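Local coordinates for similar to yteR (Bacilus subtilis) (Clostridium acetobutylicum, PDB 4WU0), which probably acts as a glycoside hydrolase of family GH105, a YteR-like enzyme expected to attack unsaturated rhamnogalacturonan fragments derived from pectin, at residues A[212-217]-A[278-283]; A[9-14]-A[309-314]. All blocks are in the same frame, centred on the assembly; numbering follows the deposited sequence.

Interaction 1: residues A[212-217]-A[278-283]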
loop_
_atom_site.group_PDB
_atom_site.type_symbol
_atom_site.label_atom_id
_atom_site.label_comp_id
_atom_site.label_asym_id
_atom_site.label_seq_id
_atom_site.Cartn_x
_atom_site.Cartn_y
_atom_site.Cartn_z
ATOM N N THR A 212 -5.939 -8.322 -2.699
ATOM C CA THR A 212 -6.094 -9.661 -2.136
ATOM C C THR A 212 -7.347 -10.358 -2.678
ATOM O O THR A 212 -7.310 -11.526 -3.080
ATOM C CB THR A 212 -6.132 -9.611 -0.601
ATOM O OG1 THR A 212 -4.843 -9.217 -0.126
ATOM C CG2 THR A 212 -6.483 -10.963 0.003
ATOM N N ILE A 213 -8.453 -9.626 -2.738
ATOM C CA ILE A 213 -9.685 -10.220 -3.211
ATOM C C ILE A 213 -9.461 -10.718 -4.631
ATOM O O ILE A 213 -9.971 -11.776 -5.010
ATOM C CB ILE A 213 -10.860 -9.210 -3.182
ATOM C CG1 ILE A 213 -11.165 -8.774 -1.754
ATOM C CG2 ILE A 213 -12.121 -9.817 -3.805
ATOM C CD1 ILE A 213 -11.978 -7.480 -1.664
ATOM N N GLU A 214 -8.697 -9.949 -5.414
ATOM C CA GLU A 214 -8.445 -10.278 -6.814
ATOM C C GLU A 214 -7.853 -11.676 -7.002
ATOM O O GLU A 214 -8.170 -12.355 -7.980
ATOM C CB GLU A 214 -7.544 -9.203 -7.459
ATOM C CG GLU A 214 -7.299 -9.412 -8.946
ATOM C CD GLU A 214 -6.375 -8.363 -9.562
ATOM O OE1 GLU A 214 -5.447 -7.881 -8.868
ATOM O OE2 GLU A 214 -6.574 -8.034 -10.753
ATOM N N VAL A 215 -6.992 -12.110 -6.075
ATOM C CA VAL A 215 -6.345 -13.416 -6.204
ATOM C C VAL A 215 -7.030 -14.543 -5.425
ATOM O O VAL A 215 -6.624 -15.699 -5.533
ATOM C CB VAL A 215 -4.832 -13.365 -5.856
ATOM C CG1 VAL A 215 -4.096 -12.455 -6.830
ATOM C CG2 VAL A 215 -4.616 -12.947 -4.411
ATOM N N LEU A 216 -8.083 -14.226 -4.663
ATOM C CA LEU A 216 -8.844 -15.272 -3.975
ATOM C C LEU A 216 -9.617 -16.189 -4.921
ATOM O O LEU A 216 -10.134 -15.753 -5.936
ATOM C CB LEU A 216 -9.845 -14.668 -2.989
ATOM C CG LEU A 216 -9.336 -13.988 -1.723
ATOM C CD1 LEU A 216 -10.530 -13.483 -0.920
ATOM C CD2 LEU A 216 -8.476 -14.955 -0.890
ATOM N N PRO A 217 -9.741 -17.474 -4.575
ATOM C CA PRO A 217 -10.702 -18.302 -5.304
ATOM C C PRO A 217 -12.112 -17.692 -5.266
ATOM O O PRO A 217 -12.507 -17.178 -4.227
ATOM C CB PRO A 217 -10.648 -19.640 -4.546
ATOM C CG PRO A 217 -9.271 -19.654 -3.937
ATOM C CD PRO A 217 -8.980 -18.245 -3.571
ATOM N N VAL A 278 -14.262 -0.941 -8.805
ATOM C CA VAL A 278 -15.328 -0.873 -9.800
ATOM C C VAL A 278 -15.061 -1.841 -10.955
ATOM O O VAL A 278 -15.974 -2.551 -11.414
ATOM C CB VAL A 278 -15.506 0.577 -10.344
ATOM C CG1 VAL A 278 -16.448 0.599 -11.541
ATOM C CG2 VAL A 278 -16.004 1.512 -9.240
ATOM N N ARG A 279 -13.817 -1.868 -11.435
ATOM C CA ARG A 279 -13.458 -2.706 -12.574
ATOM C C ARG A 279 -13.734 -4.184 -12.322
ATOM O O ARG A 279 -14.200 -4.897 -13.206
ATOM C CB ARG A 279 -11.981 -2.519 -12.946
ATOM C CG ARG A 279 -11.524 -3.463 -14.060
ATOM C CD ARG A 279 -10.128 -3.119 -14.606
ATOM N NE ARG A 279 -9.061 -3.222 -13.611
ATOM C CZ ARG A 279 -8.485 -4.359 -13.233
ATOM N NH1 ARG A 279 -7.507 -4.350 -12.340
ATOM N NH2 ARG A 279 -8.879 -5.531 -13.739
ATOM N N LEU A 280 -13.434 -4.638 -11.111
ATOM C CA LEU A 280 -13.617 -6.039 -10.773
ATOM C C LEU A 280 -15.031 -6.352 -10.235
ATOM O O LEU A 280 -15.350 -7.511 -9.951
ATOM C CB LEU A 280 -12.532 -6.470 -9.791
ATOM C CG LEU A 280 -11.131 -6.503 -10.421
ATOM C CD1 LEU A 280 -10.073 -6.623 -9.352
ATOM C CD2 LEU A 280 -10.992 -7.650 -11.433
ATOM N N GLY A 281 -15.865 -5.330 -10.097
ATOM C CA GLY A 281 -17.231 -5.534 -9.636
ATOM C C GLY A 281 -17.419 -5.539 -8.124
ATOM O O GLY A 281 -18.534 -5.826 -7.651
ATOM N N TYR A 282 -16.359 -5.222 -7.371
ATOM C CA TYR A 282 -16.462 -5.203 -5.922
ATOM C C TYR A 282 -17.272 -4.010 -5.460
ATOM O O TYR A 282 -17.968 -4.084 -4.443
ATOM C CB TYR A 282 -15.091 -5.168 -5.240
ATOM C CG TYR A 282 -14.106 -6.194 -5.719
ATOM C CD1 TYR A 282 -14.522 -7.381 -6.278
ATOM C CD2 TYR A 282 -12.742 -5.969 -5.602
ATOM C CE1 TYR A 282 -13.606 -8.312 -6.719
ATOM C CE2 TYR A 282 -11.833 -6.884 -6.035
ATOM C CZ TYR A 282 -12.262 -8.059 -6.595
ATOM O OH TYR A 282 -11.362 -9.012 -7.047
ATOM N N LEU A 283 -17.183 -2.922 -6.223
ATOM C CA LEU A 283 -17.874 -1.682 -5.915
ATOM C C LEU A 283 -18.853 -1.414 -7.059
ATOM O O LEU A 283 -18.602 -1.827 -8.204
ATOM C CB LEU A 283 -16.874 -0.532 -5.812
ATOM C CG LEU A 283 -15.733 -0.686 -4.805
ATOM C CD1 LEU A 283 -14.713 0.441 -4.948
ATOM C CD2 LEU A 283 -16.280 -0.714 -3.377
HETATM O O HOH W 1 -7.831 -8.514 -12.861
HETATM O O HOH W 2 -5.325 -6.243 -11.810
#

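Interaction 2: residues A[9-14]-A[309-314]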
loop_
_atom_site.group_PDB
_atom_site.type_symbol
_atom_site.label_atom_id
_atom_site.label_comp_id
_atom_site.label_asym_id
_atom_site.label_seq_id
_atom_site.Cartn_x
_atom_site.Cartn_y
_atom_site.Cartn_z
ATOM N N ALA A 9 6.104 7.240 -15.398
ATOM C CA ALA A 9 7.168 6.243 -15.477
ATOM C C ALA A 9 8.412 6.848 -16.127
ATOM O O ALA A 9 9.524 6.692 -15.631
ATOM C CB ALA A 9 6.698 5.009 -16.266
ATOM N N ASP A 10 8.206 7.563 -17.230
ATOM C CA ASP A 10 9.319 8.186 -17.931
ATOM C C ASP A 10 9.971 9.256 -17.044
ATOM O O ASP A 10 11.184 9.432 -17.074
ATOM C CB ASP A 10 8.857 8.798 -19.258
ATOM C CG ASP A 10 8.568 7.748 -20.307
ATOM O OD1 ASP A 10 9.066 6.606 -20.132
ATOM O OD2 ASP A 10 7.842 8.057 -21.297
ATOM N N SER A 11 9.169 9.952 -16.248
ATOM C CA SER A 11 9.704 10.957 -15.331
ATOM C C SER A 11 10.562 10.332 -14.236
ATOM O O SER A 11 11.630 10.841 -13.900
ATOM C CB SER A 11 8.569 11.767 -14.689
ATOM O OG SER A 11 7.830 12.461 -15.666
ATOM N N ILE A 12 10.083 9.232 -13.671
ATOM C CA ILE A 12 10.807 8.542 -12.606
ATOM C C ILE A 12 12.169 8.079 -13.114
ATOM O O ILE A 12 13.191 8.233 -12.439
ATOM C CB ILE A 12 9.987 7.355 -12.093
ATOM C CG1 ILE A 12 8.722 7.842 -11.366
ATOM C CG2 ILE A 12 10.816 6.452 -11.166
ATOM C CD1 ILE A 12 7.695 6.755 -11.187
ATOM N N ILE A 13 12.180 7.509 -14.309
ATOM C CA ILE A 13 13.402 6.975 -14.896
ATOM C C ILE A 13 14.374 8.105 -15.211
ATOM O O ILE A 13 15.550 8.057 -14.817
ATOM C CB ILE A 13 13.080 6.091 -16.133
ATOM C CG1 ILE A 13 12.271 4.872 -15.667
ATOM C CG2 ILE A 13 14.341 5.671 -16.848
ATOM C CD1 ILE A 13 11.676 4.037 -16.785
ATOM N N ALA A 14 13.882 9.153 -15.872
ATOM C CA ALA A 14 14.741 10.271 -16.274
ATOM C C ALA A 14 15.274 11.079 -15.087
ATOM O O ALA A 14 16.381 11.606 -15.148
ATOM C CB ALA A 14 13.991 11.197 -17.256
ATOM N N GLY A 309 9.230 18.964 -19.690
ATOM C CA GLY A 309 8.006 18.287 -20.081
ATOM C C GLY A 309 7.708 17.029 -19.292
ATOM O O GLY A 309 6.708 16.348 -19.557
ATOM N N LEU A 310 8.568 16.721 -18.322
ATOM C CA LEU A 310 8.311 15.656 -17.371
ATOM C C LEU A 310 7.451 16.214 -16.233
ATOM O O LEU A 310 7.059 17.389 -16.257
ATOM C CB LEU A 310 9.635 15.074 -16.857
ATOM C CG LEU A 310 10.559 14.444 -17.924
ATOM C CD1 LEU A 310 11.856 13.939 -17.276
ATOM C CD2 LEU A 310 9.877 13.333 -18.694
ATOM N N ILE A 311 7.092 15.364 -15.277
ATOM C CA ILE A 311 6.194 15.765 -14.193
ATOM C C ILE A 311 6.726 15.395 -12.818
ATOM O O ILE A 311 7.415 14.378 -12.648
ATOM C CB ILE A 311 4.763 15.178 -14.349
ATOM C CG1 ILE A 311 4.815 13.656 -14.514
ATOM C CG2 ILE A 311 4.040 15.872 -15.519
ATOM C CD1 ILE A 311 3.474 13.008 -14.669
ATOM N N ASN A 312 6.395 16.241 -11.846
ATOM C CA ASN A 312 6.597 15.966 -10.426
ATOM C C ASN A 312 5.296 15.620 -9.751
ATOM O O ASN A 312 4.250 16.156 -10.081
ATOM C CB ASN A 312 7.127 17.200 -9.688
ATOM C CG ASN A 312 8.528 17.569 -10.068
ATOM O OD1 ASN A 312 9.289 16.774 -10.635
ATOM N ND2 ASN A 312 8.889 18.805 -9.749
ATOM N N LEU A 313 5.362 14.699 -8.803
ATOM C CA LEU A 313 4.249 14.458 -7.897
ATOM C C LEU A 313 4.580 15.097 -6.553
ATOM O O LEU A 313 5.569 14.767 -5.930
ATOM C CB LEU A 313 4.004 12.965 -7.712
ATOM C CG LEU A 313 2.821 12.572 -6.817
ATOM C CD1 LEU A 313 1.503 12.944 -7.426
ATOM C CD2 LEU A 313 2.855 11.073 -6.527
ATOM N N ASN A 314 3.729 16.017 -6.122
ATOM C CA ASN A 314 3.965 16.783 -4.911
ATOM C C ASN A 314 3.053 16.362 -3.761
ATOM O O ASN A 314 2.061 15.677 -3.974
ATOM C CB ASN A 314 3.678 18.257 -5.226
ATOM C CG ASN A 314 4.563 18.822 -6.337
ATOM O OD1 ASN A 314 4.090 19.208 -7.418
ATOM N ND2 ASN A 314 5.821 18.949 -6.045
#

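Interaction 1: residues A[212-217]-A[278-283]
Ile213 lays its CG2 methyl over one face of the Tyr282 ring, in a CH-pi contact 3.7 Å from the ring centroid and 28° off the normal. Ile213 CG2 stands anti to the backbone N, with CG1 beside that N (chi1 -64°), which sends CG2 toward the phenol end of the ring; Tyr282 CZ is the ring atom nearest Ile213 CG2, 3.3 Å away. Leu280 CB lies against the opposite face, so the ring is sandwiched between aliphatic groups. At Glu214 the phenol oxygen ends against the backbone, Tyr282 OH lying 3.2 Å from Glu214 CA; the nearby Glu214 N-H is too poorly angled to bond to it. Glu214 has CG anti to the backbone N (chi1 -176°) and runs on extended, crossing Leu280 at about a right angle, with Glu214 CG 4.0 Å from Leu280 CD1. Glu214 OE2 stops 4.1 Å from Arg279 NH1, too far for a salt bridge, and two waters span the gap, although their distances to OE2 are doubtfully short. Direct charge partners are Lys276 for Glu214 and Glu357 for Arg279. The contact thus joins the C-terminal end of helix 199-215 to the Schellman motif at Gly281 that closes helix 264-279, with helix 223-240 packing on both Ile213 and Tyr282.

Interaction 2: residues A[9-14]-A[309-314]
The peptide group between Leu310 and Ile311 is the flat unit that helix 4-14 grips, and the helix meets it through its N-H, not by stacking on a face. Ile311 N donates to Ser11 OG at 3.0 Å, nearly straight at 167°, while the carbonyl of the same peptide, Leu310 O, has a weak bond to Thr306 OG1. Ser11 keeps OG beside its own backbone N (chi1 -62°), a torsion that also lets the hydroxyl bond to Leu7 O one turn earlier. Apolar groups flank this polar link. Leu310 CB lies 3.4 Å from Ser11 OG, and its two methyls spread along the helix: Leu310 CD1 presses on Ala14 CB at a tight 3.5 Å, whereas CD2 lies near the backbone of Ser11 and Asp10. Ile311 brings CG1 to 3.4 Å from Ser11 OG, and its side chain continues onto Tyr4, Leu7 and Met8 of the same helix. The start of strand 311-317, the central strand of a small antiparallel sheet, is thereby seated on the helix. Since a carbonyl can only accept, the Ser11 hydroxyl must donate to Leu7 O and accept from Ile311 N: one buried oxygen plays both roles, fixing its rotation and satisfying a strand N-H.

The two contacts illustrate how a largely helical protein of a glycoside hydrolase family is tied together at separate places. Their centres are 30 Å apart and their nearest atoms about 17 Å, so neither touches the other. In sequence they are nested: the segments of interaction 2 are 295 residues apart at their closest ends, and interaction 1 falls inside the loop so closed. Both belong to the single GH88-type family region, whose relatives such as YteR fold as an (alpha/alpha)6 barrel. They differ in means, since interaction 1 is mainly an aliphatic-aromatic contact, and interaction 2 rests on one direct hydrogen bond flanked by aliphatic groups. Neither includes a bound ligand or an identified catalytic residue.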